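Local structure of nucleoside diphosphate kinase (Aquifex aeolicus, 3ZTP) at residues R41-P44 with E45-G48; K100-P103 with N104-R107; S122-P125 with E126-Q129; I135-G138 with L139-V142. The protein transfers the terminal phosphate of ATP to nucleoside diphosphates, probably through a phosphohistidine intermediate and with magnesium as cofactor, and works as a homotetramer. One frame throughout, in Å; residues are numbered along the deposited sequence. Where two conformers were deposited one is given.

Contact 1: R41-P44 with E45-G48; sequences RFTP and EKAG
Thr43 reaches over the start of a helix and takes the amide of Lys46: OG1 accepts from Lys46 N at 3.0 Å, an N-cap bond with an N-H...O angle of 161°. The hydroxyl can do this because chi1, at 63°, sets OG1 between the backbone N and the carbonyl carbon. The same oxygen lies against the Lys46 chain, 3.3 Å from its CG, the two side chains running alongside each other. Behind the cap, the first turn of the helix is held by Ala47 N to Thr43 O (2.9 Å, almost straight) and by Gly48 N to Pro44 O.

Phe42, one residue before the cap, folds back on Ala47. Its CB lies 3.9 Å from Ala47 CB, and Ala47 CA sits over one face of the ring, a CH-pi contact 4.2 Å from the centroid. With Thr43 as N-cap, this pair meets the definition of a hydrophobic staple.

Further out, Lys46 NZ bonds to the carbonyl oxygens of Gly138 and Ile141 of the second subunit. The turn leads from strand 33-40 into helix 44-50, with Phe42 edge-to-face against Phe40 of that strand and resting on Ile135 of helix 125-135.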
ATOM      1  N   ARG A  41      -3.231  -9.706   5.299  1.00  8.34           N
ATOM      2  CA  ARG A  41      -2.944 -10.892   6.095  1.00  9.31           C
ATOM      3  C   ARG A  41      -1.793 -10.583   7.039  1.00  9.66           C
ATOM      4  O   ARG A  41      -0.682 -10.254   6.598  1.00  9.47           O
ATOM      5  CB  ARG A  41      -2.589 -12.048   5.187  1.00 12.55           C
ATOM      6  CG  ARG A  41      -2.083 -13.256   5.953  1.00 20.72           C
ATOM      7  CD  ARG A  41      -2.946 -14.420   5.720  1.00 24.97           C
ATOM      8  NE  ARG A  41      -2.516 -15.594   6.473  1.00 18.88           N
ATOM      9  CZ  ARG A  41      -2.725 -16.824   6.051  1.00 20.63           C
ATOM     10  NH1 ARG A  41      -3.358 -17.031   4.900  1.00 22.62           N
ATOM     11  NH2 ARG A  41      -2.329 -17.841   6.794  1.00 21.39           N
ATOM     12  N   PHE A  42      -2.041 -10.643   8.335  1.00  9.81           N
ATOM     13  CA  PHE A  42      -0.962 -10.557   9.313  1.00  9.00           C
ATOM     14  C   PHE A  42      -0.033 -11.760   9.147  1.00  9.20           C
ATOM     15  O   PHE A  42      -0.503 -12.911   9.128  1.00 10.97           O
ATOM     16  CB  PHE A  42      -1.509 -10.683  10.744  1.00  9.07           C
ATOM     17  CG  PHE A  42      -2.088  -9.439  11.347  1.00  8.17           C
ATOM     18  CD1 PHE A  42      -1.307  -8.327  11.614  1.00  9.55           C
ATOM     19  CD2 PHE A  42      -3.412  -9.419  11.741  1.00  8.71           C
ATOM     20  CE1 PHE A  42      -1.828  -7.215  12.233  1.00  7.81           C
ATOM     21  CE2 PHE A  42      -3.941  -8.295  12.361  1.00 10.84           C
ATOM     22  CZ  PHE A  42      -3.150  -7.190  12.606  1.00  9.18           C
ATOM     23  N   THR A  43       1.271 -11.497   9.080  1.00  9.95           N
ATOM     24  CA  THR A  43       2.231 -12.552   9.420  1.00 10.45           C
ATOM     25  C   THR A  43       2.145 -12.810  10.925  1.00  9.79           C
ATOM     26  O   THR A  43       1.665 -11.973  11.673  1.00 10.14           O
ATOM     27  CB  THR A  43       3.666 -12.129   9.107  1.00 11.43           C
ATOM     28  OG1 THR A  43       3.987 -11.001   9.923  1.00 12.26           O
ATOM     29  CG2 THR A  43       3.808 -11.752   7.647  1.00 12.71           C
ATOM     30  N   PRO A  44       2.615 -13.968  11.388  1.00 10.99           N
ATOM     31  CA  PRO A  44       2.632 -14.178  12.830  1.00 12.36           C
ATOM     32  C   PRO A  44       3.422 -13.092  13.566  1.00 11.99           C
ATOM     33  O   PRO A  44       3.009 -12.641  14.635  1.00 11.64           O
ATOM     34  CB  PRO A  44       3.283 -15.569  12.964  1.00 13.43           C
ATOM     35  CG  PRO A  44       2.885 -16.279  11.701  1.00 15.06           C
ATOM     36  CD  PRO A  44       2.958 -15.188  10.642  1.00 15.18           C
ATOM     37  N   GLU A  45       4.527 -12.646  12.997  1.00 11.70           N
ATOM     38  CA  GLU A  45       5.325 -11.627  13.621  0.71 12.11           C
ATOM     39  C   GLU A  45       4.548 -10.310  13.771  1.00 10.51           C
ATOM     40  O   GLU A  45       4.564  -9.682  14.830  1.00 13.33           O
ATOM     41  CB  GLU A  45       6.586 -11.425  12.787  0.71 14.82           C
ATOM     42  CG  GLU A  45       7.517 -12.669  12.700  0.71 26.60           C
ATOM     43  CD  GLU A  45       6.913 -13.927  12.014  0.71 41.46           C
ATOM     44  OE1 GLU A  45       6.270 -13.852  10.931  0.71 17.68           O
ATOM     45  OE2 GLU A  45       7.121 -15.029  12.571  0.71 54.06           O
ATOM     46  N   LYS A  46       3.865  -9.908  12.709  1.00  9.69           N
ATOM     47  CA  LYS A  46       3.093  -8.650  12.725  1.00  9.82           C
ATOM     48  C   LYS A  46       1.896  -8.743  13.672  1.00 10.15           C
ATOM     49  O   LYS A  46       1.599  -7.785  14.380  1.00 11.04           O
ATOM     50  CB  LYS A  46       2.661  -8.211  11.314  1.00  9.68           C
ATOM     51  CG  LYS A  46       3.786  -7.730  10.405  1.00 10.65           C
ATOM     52  CD  LYS A  46       4.367  -6.421  10.830  1.00  9.94           C
ATOM     53  CE  LYS A  46       5.481  -5.996   9.877  1.00 11.80           C
ATOM     54  NZ  LYS A  46       6.148  -4.839  10.472  1.00 13.25           N
ATOM     55  N   ALA A  47       1.191  -9.880  13.683  1.00  9.06           N
ATOM     56  CA  ALA A  47       0.114 -10.045  14.648  1.00  9.77           C
ATOM     57  C   ALA A  47       0.634  -9.932  16.084  1.00 11.35           C
ATOM     58  O   ALA A  47      -0.000  -9.311  16.940  1.00 11.56           O
ATOM     59  CB  ALA A  47      -0.561 -11.372  14.446  1.00 10.45           C
ATOM     60  N   GLY A  48       1.796 -10.514  16.344  1.00 11.00           N
ATOM     61  CA  GLY A  48       2.413 -10.422  17.658  1.00 12.55           C
ATOM     62  C   GLY A  48       2.768  -8.999  18.075  1.00 13.10           C
ATOM     63  O   GLY A  48       2.589  -8.606  19.245  1.00 15.36           O
TER

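Contact 2: K100-P103 with N104-R107; sequences KVAP and NSIR
Ala102 and Ser105 are joined by two hydrogen bonds that end on one oxygen. Ser105 N donates to Ala102 O over 2.9 Å, closing a type I beta turn through Pro103 and Asn104. The amide is well aligned with the acceptor, its N-H...O angle being 164°, yet it comes in from above the carbonyl plane. Ser105 OG donates to the same oxygen at 2.8 Å and lies in that plane, so the two donors meet the carbonyl from different directions. A chi1 of 66° turns the hydroxyl back over its own backbone, where it also accepts from Ala108 N and caps helix 106-110.

The apolar part is small: Ala102 CB rests against Ser105 CB at 3.8 Å.

Without the Ser105 hydroxyl, as with an alanine here, Ala108 N would probably lose its cap and Ala102 O one of its two donors.

Around the corner, Asn104 O takes a bond from Arg26 NH1, and Ile106 packs on Ile23 and Phe27 of helix 20-29. This is a beta turn joined to an N-cap: it takes the chain from helix 95-101 into helix 106-110, where Arg107, a predicted ATP-binding residue, follows Ser105 by two positions.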
ATOM      1  N   LYS A 100     -26.535 -13.185  25.581  1.00 15.16           N
ATOM      2  CA  LYS A 100     -27.399 -13.055  26.751  1.00 17.35           C
ATOM      3  C   LYS A 100     -27.795 -11.601  26.993  1.00 17.96           C
ATOM      4  O   LYS A 100     -28.965 -11.339  27.320  1.00 22.47           O
ATOM      5  CB  LYS A 100     -26.714 -13.638  27.997  1.00 25.38           C
ATOM      6  CG  LYS A 100     -26.643 -15.160  27.974  1.00 50.33           C
ATOM      7  CD  LYS A 100     -25.774 -15.732  29.088  1.00 80.39           C
ATOM      8  CE  LYS A 100     -25.690 -17.251  28.975  1.00104.03           C
ATOM      9  NZ  LYS A 100     -24.759 -17.867  29.960  1.00118.08           N
ATOM     10  N   VAL A 101     -26.864 -10.662  26.843  1.00 15.62           N
ATOM     11  CA  VAL A 101     -27.114  -9.288  27.249  1.00 19.10           C
ATOM     12  C   VAL A 101     -27.262  -8.273  26.120  1.00 17.21           C
ATOM     13  O   VAL A 101     -27.742  -7.168  26.358  1.00 18.29           O
ATOM     14  CB  VAL A 101     -26.026  -8.779  28.205  1.00 23.13           C
ATOM     15  CG1 VAL A 101     -25.919  -9.715  29.416  1.00 27.37           C
ATOM     16  CG2 VAL A 101     -24.688  -8.656  27.494  1.00 22.86           C
ATOM     17  N   ALA A 102     -26.844  -8.626  24.897  1.00 13.91           N
ATOM     18  CA  ALA A 102     -26.889  -7.704  23.764  1.00 14.02           C
ATOM     19  C   ALA A 102     -27.114  -8.490  22.473  1.00 11.15           C
ATOM     20  O   ALA A 102     -26.187  -8.646  21.693  1.00 10.07           O
ATOM     21  CB  ALA A 102     -25.586  -6.897  23.687  1.00 18.29           C
ATOM     22  N   PRO A 103     -28.336  -8.982  22.238  1.00 10.87           N
ATOM     23  CA  PRO A 103     -28.521  -9.964  21.166  1.00 10.64           C
ATOM     24  C   PRO A 103     -28.201  -9.479  19.759  1.00  9.73           C
ATOM     25  O   PRO A 103     -27.912 -10.307  18.900  1.00 11.06           O
ATOM     26  CB  PRO A 103     -30.011 -10.337  21.272  1.00 11.79           C
ATOM     27  CG  PRO A 103     -30.362 -10.040  22.644  1.00 17.56           C
ATOM     28  CD  PRO A 103     -29.553  -8.838  23.050  1.00 15.61           C
ATOM     29  N   ASN A 104     -28.280  -8.179  19.510  1.00  9.46           N
ATOM     30  CA  ASN A 104     -27.982  -7.636  18.200  1.00  9.16           C
ATOM     31  C   ASN A 104     -26.581  -7.053  18.116  1.00  9.16           C
ATOM     32  O   ASN A 104     -26.255  -6.382  17.149  1.00 10.36           O
ATOM     33  CB  ASN A 104     -29.010  -6.563  17.787  1.00 10.08           C
ATOM     34  CG  ASN A 104     -29.035  -6.315  16.302  1.00 11.00           C
ATOM     35  OD1 ASN A 104     -28.817  -7.224  15.502  1.00 12.16           O
ATOM     36  ND2 ASN A 104     -29.192  -5.052  15.923  1.00 12.12           N
ATOM     37  N   SER A 105     -25.739  -7.316  19.106  1.00  9.05           N
ATOM     38  CA  SER A 105     -24.353  -6.893  19.016  1.00  8.17           C
ATOM     39  C   SER A 105     -23.601  -7.715  17.990  1.00  7.80           C
ATOM     40  O   SER A 105     -23.987  -8.826  17.645  1.00  8.63           O
ATOM     41  CB  SER A 105     -23.676  -6.973  20.367  1.00  9.45           C
ATOM     42  OG  SER A 105     -23.555  -8.305  20.848  1.00  9.99           O
ATOM     43  N   ILE A 106     -22.497  -7.173  17.497  1.00  7.74           N
ATOM     44  CA  ILE A 106     -21.728  -7.891  16.493  1.00  7.98           C
ATOM     45  C   ILE A 106     -21.300  -9.263  17.030  1.00  8.29           C
ATOM     46  O   ILE A 106     -21.384 -10.263  16.321  1.00  8.29           O
ATOM     47  CB  ILE A 106     -20.485  -7.088  16.031  1.00  7.39           C
ATOM     48  CG1 ILE A 106     -20.864  -5.732  15.425  1.00  9.49           C
ATOM     49  CG2 ILE A 106     -19.655  -7.915  15.078  1.00  8.46           C
ATOM     50  CD1 ILE A 106     -21.783  -5.822  14.257  1.00 10.81           C
ATOM     51  N   ARG A 107     -20.811  -9.319  18.270  1.00  7.96           N
ATOM     52  CA  ARG A 107     -20.326 -10.587  18.815  1.00  7.76           C
ATOM     53  C   ARG A 107     -21.455 -11.563  19.063  1.00  7.65           C
ATOM     54  O   ARG A 107     -21.304 -12.767  18.866  1.00  9.54           O
ATOM     55  CB  ARG A 107     -19.449 -10.371  20.057  1.00  8.88           C
ATOM     56  CG  ARG A 107     -18.145  -9.702  19.656  1.00  8.96           C
ATOM     57  CD  ARG A 107     -17.290  -9.338  20.799  1.00 10.36           C
ATOM     58  NE  ARG A 107     -15.973  -8.919  20.375  1.00  9.77           N
ATOM     59  CZ  ARG A 107     -15.205  -8.111  21.081  1.00 10.51           C
ATOM     60  NH1 ARG A 107     -15.641  -7.572  22.199  1.00 11.86           N
ATOM     61  NH2 ARG A 107     -13.985  -7.826  20.680  1.00 10.79           N
TER

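Contact 3: S122-P125 with E126-Q129; sequences SDSP and ESAQ
Ser127 meets Ser124 and Asp123 with its short side chain. Its CB lies 3.5 Å from Ser124 OG, beside the chain just ahead of the helix. With chi1 at 60°, the oxygen sits between the backbone N and the carbonyl carbon, within reach of the loop residues Asp123 and Ser124. At the tip, Ser127 OG is 2.9 Å from Ser124 OG in a hydrogen bond in which either hydroxyl could be the donor. The same tip takes a weak bond from Asp123 N at 3.2 Å, well bent at 132°, which ties in the residue before the cap.

Ser124 occupies the N-cap position of helix 125-135, the last helix of the ferredoxin-like fold that nucleoside diphosphate kinases share. The helical pattern begins with Ala128 N to Ser124 O at 2.9 Å and continues with Gln129 N to Pro125 O. Glu126, bent at chi2 (88°), folds its carboxylate back beside the proline, with OE1 3.5 Å from Pro125 CD.

Deeper in, Ser122 presses on Ala128 CA with its OG at 3.4 Å, while CB of the serine touches the methyl of the alanine. That hydroxyl bonds to Glu131 OE1 further along the helix and to Leu7 N of strand 3-10. Ser122 lies two residues past His120, the predicted phosphohistidine, and Asp123 OD1 makes a long, weak ion pair with Arg87, a predicted ATP-binding residue. On the helix, Gln129 packs against Gln129 of the second subunit.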
ATOM      1  N   SER A 122     -10.505  -1.075  18.992  1.00  8.14           N
ATOM      2  CA  SER A 122      -9.618  -0.373  19.924  1.00  8.45           C
ATOM      3  C   SER A 122     -10.318  -0.090  21.257  1.00  9.69           C
ATOM      4  O   SER A 122     -11.504   0.210  21.307  1.00 11.28           O
ATOM      5  CB  SER A 122      -9.183   0.963  19.317  1.00  8.83           C
ATOM      6  OG  SER A 122      -8.654   0.803  18.020  1.00  9.56           O
ATOM      7  N   ASP A 123      -9.526  -0.129  22.314  0.59  9.50           N
ATOM      8  CA  ASP A 123     -10.012  -0.039  23.692  0.59 12.23           C
ATOM      9  C   ASP A 123     -10.116   1.392  24.184  0.59 11.17           C
ATOM     10  O   ASP A 123     -10.948   1.701  25.020  0.59 12.19           O
ATOM     11  CB  ASP A 123      -9.054  -0.804  24.613  0.59 16.45           C
ATOM     12  CG  ASP A 123      -9.437  -0.704  26.086  0.59 22.85           C
ATOM     13  OD1 ASP A 123     -10.486  -1.262  26.466  0.59 26.98           O
ATOM     14  OD2 ASP A 123      -8.665  -0.098  26.870  0.59 28.19           O
ATOM     15  N   SER A 124      -9.260   2.255  23.666  1.00 10.88           N
ATOM     16  CA  SER A 124      -9.009   3.569  24.263  1.00  9.65           C
ATOM     17  C   SER A 124      -8.454   4.502  23.202  1.00 10.69           C
ATOM     18  O   SER A 124      -8.038   4.037  22.149  1.00 10.97           O
ATOM     19  CB  SER A 124      -7.987   3.445  25.387  1.00 12.50           C
ATOM     20  OG  SER A 124      -6.723   3.072  24.880  1.00 12.58           O
ATOM     21  N   PRO A 125      -8.385   5.807  23.484  1.00 13.27           N
ATOM     22  CA  PRO A 125      -7.803   6.721  22.494  1.00 13.70           C
ATOM     23  C   PRO A 125      -6.359   6.381  22.148  1.00 12.69           C
ATOM     24  O   PRO A 125      -5.969   6.457  20.985  1.00 12.70           O
ATOM     25  CB  PRO A 125      -7.868   8.081  23.212  1.00 16.17           C
ATOM     26  CG  PRO A 125      -9.042   7.973  24.099  1.00 15.99           C
ATOM     27  CD  PRO A 125      -9.016   6.544  24.599  1.00 14.39           C
ATOM     28  N   GLU A 126      -5.574   6.018  23.154  1.00 13.55           N
ATOM     29  CA  GLU A 126      -4.161   5.754  22.976  1.00 13.42           C
ATOM     30  C   GLU A 126      -3.952   4.441  22.219  1.00 12.56           C
ATOM     31  O   GLU A 126      -3.110   4.358  21.315  1.00 13.76           O
ATOM     32  CB  GLU A 126      -3.467   5.748  24.347  1.00 18.01           C
ATOM     33  CG  GLU A 126      -3.671   7.044  25.168  1.00 26.51           C
ATOM     34  CD  GLU A 126      -4.924   7.083  26.070  1.00 25.98           C
ATOM     35  OE1 GLU A 126      -5.784   6.189  26.004  1.00 17.70           O
ATOM     36  OE2 GLU A 126      -5.044   8.040  26.861  1.00 27.70           O
ATOM     37  N   SER A 127      -4.738   3.416  22.525  1.00 10.62           N
ATOM     38  CA  SER A 127      -4.608   2.185  21.766  1.00 12.11           C
ATOM     39  C   SER A 127      -5.138   2.372  20.335  1.00 10.83           C
ATOM     40  O   SER A 127      -4.557   1.829  19.392  1.00 11.24           O
ATOM     41  CB  SER A 127      -5.274   1.023  22.466  1.00 16.51           C
ATOM     42  OG  SER A 127      -6.635   1.280  22.635  1.00 17.75           O
ATOM     43  N   ALA A 128      -6.191   3.162  20.133  1.00  9.36           N
ATOM     44  CA  ALA A 128      -6.639   3.449  18.782  1.00  9.39           C
ATOM     45  C   ALA A 128      -5.531   4.095  17.975  1.00  9.21           C
ATOM     46  O   ALA A 128      -5.319   3.766  16.811  1.00  9.90           O
ATOM     47  CB  ALA A 128      -7.877   4.335  18.809  1.00 10.04           C
ATOM     48  N   GLN A 129      -4.825   5.057  18.557  1.00  9.64           N
ATOM     49  CA  GLN A 129      -3.755   5.736  17.827  1.00 12.75           C
ATOM     50  C   GLN A 129      -2.690   4.726  17.377  1.00 10.42           C
ATOM     51  O   GLN A 129      -2.249   4.742  16.218  1.00 11.61           O
ATOM     52  CB  GLN A 129      -3.135   6.808  18.710  1.00 15.41           C
ATOM     53  CG  GLN A 129      -1.971   7.548  18.085  1.00 29.54           C
ATOM     54  CD  GLN A 129      -1.462   8.674  18.972  1.00 57.65           C
ATOM     55  OE1 GLN A 129      -2.144   9.678  19.171  1.00 65.99           O
ATOM     56  NE2 GLN A 129      -0.264   8.503  19.520  1.00 70.77           N
TER

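Contact 4: I135-G138 with L139-V142; sequences IFSG and LEIV
Glu140 meets the Phe136 ring at its edge: OE1 sits near the ring plane, 3.6 Å from CD1, and the ring and carboxylate planes are 64° apart. One ring face carries Ile135 CG2, which lies 3.6 Å above the plane and offset toward the rim. The ring also packs on Ala74 and Val76 of strand 72-78, so the tail after helix 125-135 is anchored on the sheet of the ferredoxin-like fold before a single 3-10 turn redirects it.

Glu140 reaches back along that turn with its chain extended beyond CG (chi2 176°), which brings OE2 to Ser137 N, 3.0 Å away; the amide meets it from above the carboxylate plane. The pairing is in the manner of a capping box, though the return bond from Glu140 N to Ser137 OG is weak. OE1 forms a salt bridge with Lys38 of strand 33-40. The turn itself is closed by Glu140 N to Ser137 O (3.0 Å) and by Ile141 N to Gly138 O (3.3 Å). Were an alanine to stand at Glu140, the charge of Lys38 would probably lose its mate and the Ser137 amide its acceptor.

Leu139, at the bend, packs on Phe40 of the second subunit, and Val142 at the C terminus touches Met39 of a third. One water joins the ends of the turn, accepting from Ser137 OG at 2.7 Å and donating to Glu140 OE2 at 3.1 Å.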
ATOM      1  N   ILE A 135      -1.784  -0.372  11.094  1.00  7.98           N
ATOM      2  CA  ILE A 135      -2.416  -0.943   9.912  0.73  7.29           C
ATOM      3  C   ILE A 135      -2.438   0.019   8.723  1.00  6.76           C
ATOM      4  O   ILE A 135      -2.273  -0.400   7.587  1.00  7.56           O
ATOM      5  CB  ILE A 135      -3.876  -1.361  10.246  0.73  8.54           C
ATOM      6  CG1 ILE A 135      -3.898  -2.352  11.419  0.73  9.62           C
ATOM      7  CG2 ILE A 135      -4.588  -1.935   9.017  0.73  8.86           C
ATOM      8  CD1 ILE A 135      -3.054  -3.608  11.209  0.73  9.86           C
ATOM      9  N   PHE A 136      -2.661   1.304   9.003  1.00  6.44           N
ATOM     10  CA  PHE A 136      -2.899   2.309   7.969  1.00  6.90           C
ATOM     11  C   PHE A 136      -1.990   3.503   8.130  1.00  7.37           C
ATOM     12  O   PHE A 136      -1.938   4.086   9.211  1.00  9.57           O
ATOM     13  CB  PHE A 136      -4.345   2.858   8.056  1.00  7.71           C
ATOM     14  CG  PHE A 136      -5.419   1.861   7.719  1.00  6.99           C
ATOM     15  CD1 PHE A 136      -5.611   1.431   6.425  1.00  7.26           C
ATOM     16  CD2 PHE A 136      -6.221   1.364   8.715  1.00  6.72           C
ATOM     17  CE1 PHE A 136      -6.619   0.524   6.127  1.00  7.78           C
ATOM     18  CE2 PHE A 136      -7.261   0.486   8.423  1.00  6.49           C
ATOM     19  CZ  PHE A 136      -7.436   0.053   7.145  1.00  6.51           C
ATOM     20  N   SER A 137      -1.362   3.931   7.044  1.00  6.99           N
ATOM     21  CA  SER A 137      -0.673   5.219   7.058  1.00  6.73           C
ATOM     22  C   SER A 137      -1.681   6.342   6.881  1.00  6.69           C
ATOM     23  O   SER A 137      -2.832   6.135   6.449  1.00  7.01           O
ATOM     24  CB  SER A 137       0.324   5.311   5.919  1.00  8.53           C
ATOM     25  OG  SER A 137      -0.355   5.431   4.692  1.00  8.64           O
ATOM     26  N   GLY A 138      -1.258   7.556   7.152  1.00  7.16           N
ATOM     27  CA  GLY A 138      -2.035   8.729   6.835  1.00  8.33           C
ATOM     28  C   GLY A 138      -2.418   8.816   5.385  1.00  9.09           C
ATOM     29  O   GLY A 138      -3.487   9.337   5.046  1.00  9.61           O
ATOM     30  N   LEU A 139      -1.561   8.308   4.506  1.00  8.00           N
ATOM     31  CA  LEU A 139      -1.866   8.313   3.077  1.00  8.52           C
ATOM     32  C   LEU A 139      -3.070   7.440   2.714  1.00 10.38           C
ATOM     33  O   LEU A 139      -3.668   7.642   1.651  1.00 13.40           O
ATOM     34  CB  LEU A 139      -0.657   7.852   2.259  1.00  8.89           C
ATOM     35  CG  LEU A 139       0.574   8.746   2.344  1.00  9.54           C
ATOM     36  CD1 LEU A 139       1.757   8.114   1.607  1.00 10.90           C
ATOM     37  CD2 LEU A 139       0.288  10.106   1.752  1.00 11.41           C
ATOM     38  N   GLU A 140      -3.400   6.461   3.560  1.00  7.84           N
ATOM     39  CA  GLU A 140      -4.516   5.550   3.335  1.00  8.67           C
ATOM     40  C   GLU A 140      -5.829   6.002   3.937  1.00  9.71           C
ATOM     41  O   GLU A 140      -6.858   5.332   3.780  1.00 10.83           O
ATOM     42  CB  GLU A 140      -4.186   4.177   3.928  1.00  8.55           C
ATOM     43  CG  GLU A 140      -3.049   3.470   3.233  1.00  8.86           C
ATOM     44  CD  GLU A 140      -2.691   2.185   3.910  1.00  9.59           C
ATOM     45  OE1 GLU A 140      -3.339   1.160   3.630  1.00 10.62           O
ATOM     46  OE2 GLU A 140      -1.748   2.154   4.721  1.00 10.38           O
ATOM     47  N   ILE A 141      -5.830   7.105   4.659  1.00  8.21           N
ATOM     48  CA  ILE A 141      -7.027   7.637   5.296  1.00  9.61           C
ATOM     49  C   ILE A 141      -7.623   8.663   4.332  1.00 12.14           C
ATOM     50  O   ILE A 141      -6.976   9.645   3.984  1.00 14.47           O
ATOM     51  CB  ILE A 141      -6.674   8.197   6.686  1.00 12.91           C
ATOM     52  CG1 ILE A 141      -6.169   7.030   7.530  1.00 16.54           C
ATOM     53  CG2 ILE A 141      -7.899   8.884   7.305  1.00 16.84           C
ATOM     54  CD1 ILE A 141      -5.612   7.403   8.892  1.00 21.38           C
ATOM     55  N   VAL A 142      -8.839   8.419   3.844  1.00 12.06           N
ATOM     56  CA  VAL A 142      -9.401   9.202   2.726  1.00 15.05           C
ATOM     57  C   VAL A 142     -10.867   9.526   2.969  1.00 19.08           C
ATOM     58  O   VAL A 142     -11.470   8.986   3.895  1.00 17.94           O
ATOM     59  CB  VAL A 142      -9.275   8.463   1.361  1.00 18.80           C
ATOM     60  CG1 VAL A 142      -7.827   8.339   0.947  1.00 19.80           C
ATOM     61  CG2 VAL A 142      -9.940   7.081   1.410  1.00 18.14           C
ATOM     62  OXT VAL A 142     -11.462  10.363   2.272  1.00 21.72           O
TER
HETATM   63  O   HOH W   1       0.691   3.428   3.224  1.00 12.47           O

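Overall arrangement
From the N terminus, the four local contacts come in series, none enclosing or crossing another. Contact 1 turns the chain out of strand 33-40 into helix 44-50. Contact 2 joins the end of helix 95-101 to the start of helix 106-110, on the opposite side of the chain's centre from contacts 1 and 4. Contact 3 follows strand 119-121 and starts helix 125-135, and contact 4 takes over where that helix stops, their centres 16 Å apart. Contacts 1 and 4 touch within the chain, Phe42 CZ lying 3.8 Å from Ile135 CD1. Lys46 of contact 1 also bonds to Gly138 and Ile141 of the second subunit, the same residues that lie in contact 4.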